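Local coordinates for branched-chain alpha-ketoacid decarboxylase (Lactococcus lactis, PDB 2VBF), which probably decarboxylates branched-chain and aromatic alpha-keto acids to aldehydes, using thiamine diphosphate and a magnesium ion as cofactors, at residues A[376-384]-A[547-556]. Numbering follows the deposited sequence.
Sequences PLSQDRLWQ and LVLEKEDAPK
D553 reaches the first turn of helix 379-389 and accepts the backbone N-H of Q379 on the syn side of OD2, somewhat tilted from the carboxylate plane, at 2.7 Å from N to OD2. Its CG lies anti to the backbone N (chi1 -171°), which carries the short carboxylate to the helix start; water 3 links OD1 to D380 N. The Q379 chain bends at chi2 (-85°) and crosses D553 obliquely, amide and carboxylate planes 76° apart. Its OE1 takes W383 NE1 nearly end-on (3.0 Å), while NE2 binds water 2, shared with the carbonyls of E550 and D553. The rigid ring of P555 lies alongside this amide, CD 3.6 Å from Q379 OE1. The next residue, D380, grips the start of helix 556-568: OD1 accepts K556 N (3.0 Å) through its syn lone pair, and K556 NZ, brought round by a bend at chi4, forms a salt bridge with OD2 (2.8 Å) from above the carboxylate plane. On the apolar side, branched L377 and L382 pack on L547 and L549, with L549 CD2 3.6 Å from Q379 N. Each aspartate thus serves the other segment's helix start, where negative charge probably suits the helix dipole, and the neutral Q379 side chain is held about 5 Å from the bound thiamine diphosphate.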
ATOM      1  N   PRO A 376      17.373  31.569 -11.653  1.00 21.35           N
ATOM      2  CA  PRO A 376      16.425  30.529 -11.250  1.00 21.79           C
ATOM      3  C   PRO A 376      17.173  29.262 -10.852  1.00 21.03           C
ATOM      4  O   PRO A 376      18.227  28.968 -11.409  1.00 22.32           O
ATOM      5  CB  PRO A 376      15.601  30.286 -12.519  1.00 21.15           C
ATOM      6  CG  PRO A 376      15.796  31.506 -13.363  1.00 22.66           C
ATOM      7  CD  PRO A 376      17.176  31.983 -13.052  1.00 21.73           C
ATOM      8  N   LEU A 377      16.620  28.526  -9.899  1.00 22.06           N
ATOM      9  CA  LEU A 377      17.231  27.282  -9.436  1.00 21.09           C
ATOM     10  C   LEU A 377      17.398  26.271 -10.556  1.00 20.83           C
ATOM     11  O   LEU A 377      16.483  26.043 -11.342  1.00 21.30           O
ATOM     12  CB  LEU A 377      16.374  26.637  -8.352  1.00 21.37           C
ATOM     13  CG  LEU A 377      16.769  26.837  -6.905  1.00 23.21           C
ATOM     14  CD1 LEU A 377      15.766  26.052  -6.039  1.00 21.60           C
ATOM     15  CD2 LEU A 377      18.202  26.384  -6.620  1.00 22.62           C
ATOM     16  N   SER A 378      18.580  25.667 -10.601  1.00 20.76           N
ATOM     17  CA  SER A 378      18.866  24.560 -11.500  1.00 21.54           C
ATOM     18  C   SER A 378      19.330  23.379 -10.652  1.00 20.45           C
ATOM     19  O   SER A 378      19.827  23.560  -9.526  1.00 17.83           O
ATOM     20  CB  SER A 378      19.949  24.942 -12.508  1.00 22.03           C
ATOM     21  OG  SER A 378      21.191  25.154 -11.860  1.00 25.41           O
ATOM     22  N   GLN A 379      19.183  22.181 -11.203  1.00 20.28           N
ATOM     23  CA  GLN A 379      19.507  20.963 -10.463  1.00 19.45           C
ATOM     24  C   GLN A 379      20.968  20.919 -10.017  1.00 18.70           C
ATOM     25  O   GLN A 379      21.247  20.735  -8.844  1.00 18.51           O
ATOM     26  CB  GLN A 379      19.169  19.723 -11.291  1.00 17.80           C
ATOM     27  CG  GLN A 379      17.683  19.444 -11.402  1.00 17.66           C
ATOM     28  CD  GLN A 379      17.125  18.652 -10.234  1.00 15.63           C
ATOM     29  OE1 GLN A 379      17.883  18.148  -9.395  1.00 15.78           O
ATOM     30  NE2 GLN A 379      15.798  18.534 -10.171  1.00 16.35           N
ATOM     31  N   ASP A 380      21.895  21.104 -10.943  1.00 19.68           N
ATOM     32  CA  ASP A 380      23.320  21.020 -10.593  1.00 20.75           C
ATOM     33  C   ASP A 380      23.722  22.020  -9.500  1.00 20.64           C
ATOM     34  O   ASP A 380      24.425  21.659  -8.552  1.00 20.63           O
ATOM     35  CB  ASP A 380      24.191  21.176 -11.839  1.00 21.90           C
ATOM     36  CG  ASP A 380      24.082  19.984 -12.776  1.00 24.01           C
ATOM     37  OD1 ASP A 380      23.821  18.853 -12.296  1.00 23.28           O
ATOM     38  OD2 ASP A 380      24.248  20.173 -13.997  1.00 26.51           O
ATOM     39  N   ARG A 381      23.248  23.260  -9.619  1.00 20.29           N
ATOM     40  CA  ARG A 381      23.501  24.282  -8.600  1.00 19.76           C
ATOM     41  C   ARG A 381      22.817  23.977  -7.270  1.00 19.25           C
ATOM     42  O   ARG A 381      23.368  24.268  -6.206  1.00 18.80           O
ATOM     43  CB  ARG A 381      23.074  25.667  -9.111  1.00 20.29           C
ATOM     44  CG  ARG A 381      23.881  26.145 -10.314  1.00 22.66           C
ATOM     45  CD  ARG A 381      25.256  26.671  -9.907  1.00 24.22           C
ATOM     46  NE  ARG A 381      25.148  27.910  -9.142  1.00 24.92           N
ATOM     47  CZ  ARG A 381      26.175  28.549  -8.596  1.00 26.73           C
ATOM     48  NH1 ARG A 381      27.403  28.064  -8.705  1.00 27.01           N
ATOM     49  NH2 ARG A 381      25.965  29.672  -7.925  1.00 26.03           N
ATOM     50  N   LEU A 382      21.612  23.401  -7.327  1.00 17.54           N
ATOM     51  CA  LEU A 382      20.900  23.010  -6.122  1.00 16.86           C
ATOM     52  C   LEU A 382      21.764  22.092  -5.262  1.00 16.27           C
ATOM     53  O   LEU A 382      21.900  22.321  -4.056  1.00 15.88           O
ATOM     54  CB  LEU A 382      19.575  22.308  -6.457  1.00 16.44           C
ATOM     55  CG  LEU A 382      18.810  21.661  -5.296  1.00 16.71           C
ATOM     56  CD1 LEU A 382      18.451  22.647  -4.190  1.00 17.25           C
ATOM     57  CD2 LEU A 382      17.532  20.980  -5.797  1.00 15.54           C
ATOM     58  N   TRP A 383      22.344  21.055  -5.871  1.00 17.29           N
ATOM     59  CA  TRP A 383      23.080  20.055  -5.067  1.00 16.61           C
ATOM     60  C   TRP A 383      24.418  20.616  -4.585  1.00 17.48           C
ATOM     61  O   TRP A 383      24.884  20.244  -3.517  1.00 18.65           O
ATOM     62  CB  TRP A 383      23.201  18.704  -5.789  1.00 15.98           C
ATOM     63  CG  TRP A 383      21.843  18.243  -6.184  1.00 15.45           C
ATOM     64  CD1 TRP A 383      21.367  18.121  -7.447  1.00 15.01           C
ATOM     65  CD2 TRP A 383      20.739  17.983  -5.307  1.00 14.89           C
ATOM     66  NE1 TRP A 383      20.042  17.756  -7.419  1.00 15.27           N
ATOM     67  CE2 TRP A 383      19.631  17.666  -6.119  1.00 15.50           C
ATOM     68  CE3 TRP A 383      20.581  17.971  -3.913  1.00 14.56           C
ATOM     69  CZ2 TRP A 383      18.388  17.335  -5.588  1.00 14.59           C
ATOM     70  CZ3 TRP A 383      19.336  17.640  -3.383  1.00 15.16           C
ATOM     71  CH2 TRP A 383      18.258  17.324  -4.223  1.00 16.35           C
ATOM     72  N   GLN A 384      25.009  21.525  -5.365  1.00 18.40           N
ATOM     73  CA  GLN A 384      26.204  22.266  -4.923  0.50 18.66           C
ATOM     74  C   GLN A 384      25.869  23.074  -3.670  1.00 18.88           C
ATOM     75  O   GLN A 384      26.627  23.082  -2.690  1.00 19.15           O
ATOM     76  CB  GLN A 384      26.700  23.196  -6.036  0.50 19.25           C
ATOM     77  CG  GLN A 384      28.078  23.817  -5.778  0.50 19.06           C
ATOM     78  CD  GLN A 384      28.406  24.949  -6.730  0.50 19.49           C
ATOM     79  OE1 GLN A 384      27.759  25.118  -7.760  0.50 19.27           O
ATOM     80  NE2 GLN A 384      29.409  25.747  -6.376  0.50 18.70           N
ATOM     81  N   LEU A 547      10.391  23.736  -3.785  1.00 14.84           N
ATOM     82  CA  LEU A 547      11.385  24.176  -4.772  1.00 16.26           C
ATOM     83  C   LEU A 547      10.786  24.044  -6.157  1.00 17.82           C
ATOM     84  O   LEU A 547      10.273  22.980  -6.512  1.00 17.70           O
ATOM     85  CB  LEU A 547      12.657  23.328  -4.694  1.00 16.39           C
ATOM     86  CG  LEU A 547      13.338  23.231  -3.327  1.00 16.75           C
ATOM     87  CD1 LEU A 547      14.561  22.323  -3.426  1.00 18.06           C
ATOM     88  CD2 LEU A 547      13.727  24.623  -2.794  1.00 17.66           C
ATOM     89  N   VAL A 548      10.854  25.115  -6.951  1.00 16.11           N
ATOM     90  CA  VAL A 548      10.382  25.052  -8.327  1.00 16.31           C
ATOM     91  C   VAL A 548      11.566  24.883  -9.283  1.00 16.79           C
ATOM     92  O   VAL A 548      12.504  25.690  -9.293  1.00 16.15           O
ATOM     93  CB  VAL A 548       9.529  26.290  -8.716  1.00 17.05           C
ATOM     94  CG1 VAL A 548       9.017  26.137 -10.144  1.00 17.20           C
ATOM     95  CG2 VAL A 548       8.365  26.454  -7.743  1.00 16.15           C
ATOM     96  N   LEU A 549      11.520  23.817 -10.075  1.00 16.55           N
ATOM     97  CA  LEU A 549      12.544  23.520 -11.062  1.00 16.91           C
ATOM     98  C   LEU A 549      11.893  23.058 -12.362  1.00 17.68           C
ATOM     99  O   LEU A 549      10.742  22.616 -12.364  1.00 17.32           O
ATOM    100  CB  LEU A 549      13.511  22.457 -10.529  1.00 18.01           C
ATOM    101  CG  LEU A 549      14.526  23.013  -9.515  1.00 18.77           C
ATOM    102  CD1 LEU A 549      14.081  22.743  -8.079  1.00 17.19           C
ATOM    103  CD2 LEU A 549      15.929  22.487  -9.773  1.00 17.98           C
ATOM    104  N   GLU A 550      12.622  23.181 -13.468  1.00 17.66           N
ATOM    105  CA  GLU A 550      12.074  22.838 -14.779  1.00 19.08           C
ATOM    106  C   GLU A 550      11.991  21.328 -14.960  1.00 18.34           C
ATOM    107  O   GLU A 550      12.860  20.588 -14.507  1.00 16.88           O
ATOM    108  CB  GLU A 550      12.915  23.453 -15.902  1.00 20.92           C
ATOM    109  CG  GLU A 550      12.996  24.976 -15.863  1.00 24.59           C
ATOM    110  CD  GLU A 550      11.648  25.651 -16.052  1.00 27.97           C
ATOM    111  OE1 GLU A 550      10.798  25.110 -16.794  1.00 32.18           O
ATOM    112  OE2 GLU A 550      11.434  26.734 -15.459  1.00 32.44           O
ATOM    113  N   LYS A 551      10.938  20.870 -15.628  1.00 17.87           N
ATOM    114  CA  LYS A 551      10.753  19.436 -15.852  1.00 19.57           C
ATOM    115  C   LYS A 551      11.881  18.800 -16.673  1.00 18.71           C
ATOM    116  O   LYS A 551      12.184  17.617 -16.508  1.00 17.36           O
ATOM    117  CB  LYS A 551       9.395  19.170 -16.506  1.00 20.84           C
ATOM    118  CG  LYS A 551       9.242  19.604 -17.936  1.00 23.39           C
ATOM    119  CD  LYS A 551       7.881  19.171 -18.499  1.00 23.69           C
ATOM    120  CE  LYS A 551       6.740  19.825 -17.737  1.00 25.86           C
ATOM    121  NZ  LYS A 551       5.418  19.502 -18.305  1.00 28.84           N
ATOM    122  N   GLU A 552      12.508  19.597 -17.541  1.00 17.81           N
ATOM    123  CA  GLU A 552      13.584  19.124 -18.422  1.00 19.55           C
ATOM    124  C   GLU A 552      14.939  19.071 -17.726  1.00 18.14           C
ATOM    125  O   GLU A 552      15.902  18.535 -18.277  1.00 21.08           O
ATOM    126  CB  GLU A 552      13.716  20.031 -19.646  1.00 19.62           C
ATOM    127  CG  GLU A 552      12.453  20.126 -20.490  1.00 22.57           C
ATOM    128  CD  GLU A 552      11.487  21.220 -20.054  1.00 23.57           C
ATOM    129  OE1 GLU A 552      11.743  21.932 -19.053  1.00 22.71           O
ATOM    130  OE2 GLU A 552      10.454  21.365 -20.737  1.00 25.23           O
ATOM    131  N   ASP A 553      15.012  19.631 -16.524  1.00 18.16           N
ATOM    132  CA  ASP A 553      16.272  19.753 -15.793  1.00 17.88           C
ATOM    133  C   ASP A 553      16.539  18.509 -14.943  1.00 17.77           C
ATOM    134  O   ASP A 553      15.715  18.116 -14.123  1.00 16.08           O
ATOM    135  CB  ASP A 553      16.213  21.000 -14.917  1.00 18.37           C
ATOM    136  CG  ASP A 553      17.544  21.352 -14.268  1.00 17.71           C
ATOM    137  OD1 ASP A 553      18.597  20.804 -14.646  1.00 20.44           O
ATOM    138  OD2 ASP A 553      17.506  22.198 -13.350  1.00 19.04           O
ATOM    139  N   ALA A 554      17.692  17.897 -15.159  1.00 18.81           N
ATOM    140  CA  ALA A 554      18.125  16.741 -14.372  1.00 18.48           C
ATOM    141  C   ALA A 554      19.599  16.906 -13.994  1.00 19.35           C
ATOM    142  O   ALA A 554      20.376  17.434 -14.790  1.00 19.67           O
ATOM    143  CB  ALA A 554      17.937  15.477 -15.170  1.00 18.96           C
ATOM    144  N   PRO A 555      19.987  16.449 -12.793  1.00 19.10           N
ATOM    145  CA  PRO A 555      21.389  16.540 -12.394  1.00 19.27           C
ATOM    146  C   PRO A 555      22.266  15.707 -13.323  1.00 20.46           C
ATOM    147  O   PRO A 555      21.804  14.711 -13.880  1.00 17.06           O
ATOM    148  CB  PRO A 555      21.392  15.975 -10.970  1.00 19.99           C
ATOM    149  CG  PRO A 555      20.210  15.105 -10.913  1.00 19.19           C
ATOM    150  CD  PRO A 555      19.175  15.773 -11.767  1.00 19.01           C
ATOM    151  N   LYS A 556      23.515  16.129 -13.505  1.00 20.29           N
ATOM    152  CA  LYS A 556      24.426  15.460 -14.442  1.00 22.75           C
ATOM    153  C   LYS A 556      24.435  13.940 -14.305  1.00 21.44           C
ATOM    154  O   LYS A 556      24.406  13.232 -15.309  1.00 22.80           O
ATOM    155  CB  LYS A 556      25.850  16.015 -14.297  1.00 24.79           C
ATOM    156  CG  LYS A 556      25.996  17.408 -14.880  1.00 26.51           C
ATOM    157  CD  LYS A 556      27.420  17.943 -14.809  1.00 28.22           C
ATOM    158  CE  LYS A 556      27.548  19.277 -15.555  1.00 29.97           C
ATOM    159  NZ  LYS A 556      26.922  20.419 -14.824  1.00 32.82           N
TER
HETATM  160  O   HOH W   1      15.401  24.008 -13.395  1.00 16.97           O
HETATM  161  O   HOH W   2      13.938  19.082 -12.449  1.00 14.59           O
HETATM  162  O   HOH W   3      21.127  21.580 -13.732  1.00 19.70           O
HETATM  163  O   HOH W   4      22.607  18.710 -15.569  1.00 23.04           O